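Local coordinates for immunity protein (Neisseria meningitidis, PDB 4Q7O) that probably protects its own cell from a contact-dependent growth-inhibition toxin by neutralising the toxin's activity, at residues I101-I104 with N105-Y108. Residues are numbered along the deposited sequence; the frame is centred on the assembly and turned at random.
Sequences IIPI and NLAY
A strand-to-helix junction, where strand 98-103 runs directly into helix 104-121, brings Ile102, Pro103 and Ile104 against Leu106, Ala107 and Tyr108 at the start of the helix. Pro103 is the N-cap residue, and its O accepts a hydrogen bond from Ala107 N at 3.0 Å, with the donor in the carbonyl plane. The next bond of the helix follows at once, from Tyr108 N to Ile104 O at 2.9 Å and nearly straight at 166°. Ile104 and Tyr108 lie side by side: with CG2 anti to the backbone N, Ile104 sets this methyl in the plane of the ring, at its edge, 3.5 Å from Tyr108 CD2. The same ring packs edge-to-face with Tyr136 of helix 126-139. Ile102, just before the N-cap residue, reaches forward to the first turn. Its CD1 lies against the Ala107 backbone, 3.8 Å from Ala107 N and CA, while its CG2 meets Leu106 CD2 at 4.0 Å, the side chains of Ile102 and Leu106 crossing at about a right angle. Ile102 and Ala107 both touch Ile87 of strand 86-91, which places Ala107 against the sheet. Successive i to i+4 backbone bonds mark the start of an alpha-helix, with proline at the N-cap position, leaving the outermost strand of this chain's antiparallel sheet.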
loop_
_atom_site.group_PDB
_atom_site.type_symbol
_atom_site.label_atom_id
_atom_site.label_comp_id
_atom_site.label_asym_id
_atom_site.label_seq_id
_atom_site.Cartn_x
_atom_site.Cartn_y
_atom_site.Cartn_z
ATOM N N ILE B 101 5.606 6.956 10.057
ATOM C CA ILE B 101 6.717 6.771 10.980
ATOM C C ILE B 101 6.469 5.521 11.815
ATOM O O ILE B 101 5.361 5.311 12.308
ATOM C CB ILE B 101 6.890 7.996 11.886
ATOM C CG1 ILE B 101 7.342 9.202 11.050
ATOM C CG2 ILE B 101 7.865 7.700 13.009
ATOM C CD1 ILE B 101 7.162 10.548 11.749
ATOM N N ILE B 102 7.492 4.681 11.951
ATOM C CA ILE B 102 7.411 3.486 12.786
ATOM C C ILE B 102 8.703 3.312 13.591
ATOM O O ILE B 102 9.725 3.902 13.251
ATOM C CB ILE B 102 7.138 2.212 11.945
ATOM C CG1 ILE B 102 8.151 2.076 10.802
ATOM C CG2 ILE B 102 5.714 2.215 11.418
ATOM C CD1 ILE B 102 8.022 0.760 10.024
ATOM N N PRO B 103 8.666 2.502 14.658
ATOM C CA PRO B 103 9.931 2.215 15.344
ATOM C C PRO B 103 10.903 1.475 14.430
ATOM O O PRO B 103 10.480 0.684 13.585
ATOM C CB PRO B 103 9.505 1.289 16.492
ATOM C CG PRO B 103 8.044 1.582 16.704
ATOM C CD PRO B 103 7.516 1.855 15.320
ATOM N N ILE B 104 12.197 1.719 14.604
ATOM C CA ILE B 104 13.212 1.019 13.828
ATOM C C ILE B 104 13.109 -0.507 13.973
ATOM O O ILE B 104 13.304 -1.238 13.013
ATOM C CB ILE B 104 14.627 1.546 14.162
ATOM C CG1 ILE B 104 14.796 2.958 13.591
ATOM C CG2 ILE B 104 15.706 0.630 13.607
ATOM C CD1 ILE B 104 16.044 3.671 14.058
ATOM N N ASN B 105 12.768 -0.995 15.157
ATOM C CA ASN B 105 12.622 -2.438 15.335
ATOM C C ASN B 105 11.576 -3.012 14.393
ATOM O O ASN B 105 11.783 -4.057 13.767
ATOM C CB ASN B 105 12.232 -2.774 16.777
ATOM C CG ASN B 105 13.371 -2.607 17.748
ATOM O OD1 ASN B 105 14.535 -2.481 17.355
ATOM N ND2 ASN B 105 13.045 -2.628 19.033
ATOM N N LEU B 106 10.436 -2.338 14.302
ATOM C CA LEU B 106 9.384 -2.778 13.391
ATOM C C LEU B 106 9.831 -2.655 11.942
ATOM O O LEU B 106 9.539 -3.524 11.126
ATOM C CB LEU B 106 8.081 -2.008 13.642
ATOM C CG LEU B 106 6.936 -2.353 12.683
ATOM C CD1 LEU B 106 6.546 -3.823 12.761
ATOM C CD2 LEU B 106 5.729 -1.480 12.951
ATOM N N ALA B 107 10.556 -1.587 11.618
ATOM C CA ALA B 107 11.113 -1.460 10.271
ATOM C C ALA B 107 12.010 -2.645 9.917
ATOM O O ALA B 107 11.896 -3.208 8.826
ATOM C CB ALA B 107 11.876 -0.160 10.117
ATOM N N TYR B 108 12.895 -3.034 10.829
ATOM C CA TYR B 108 13.731 -4.206 10.574
ATOM C C TYR B 108 12.910 -5.480 10.366
ATOM O O TYR B 108 13.245 -6.307 9.527
ATOM C CB TYR B 108 14.765 -4.404 11.681
ATOM C CG TYR B 108 16.054 -3.673 11.415
ATOM C CD1 TYR B 108 17.042 -4.233 10.607
ATOM C CD2 TYR B 108 16.290 -2.425 11.959
ATOM C CE1 TYR B 108 18.230 -3.566 10.357
ATOM C CE2 TYR B 108 17.483 -1.750 11.718
ATOM C CZ TYR B 108 18.444 -2.325 10.917
ATOM O OH TYR B 108 19.619 -1.650 10.670
#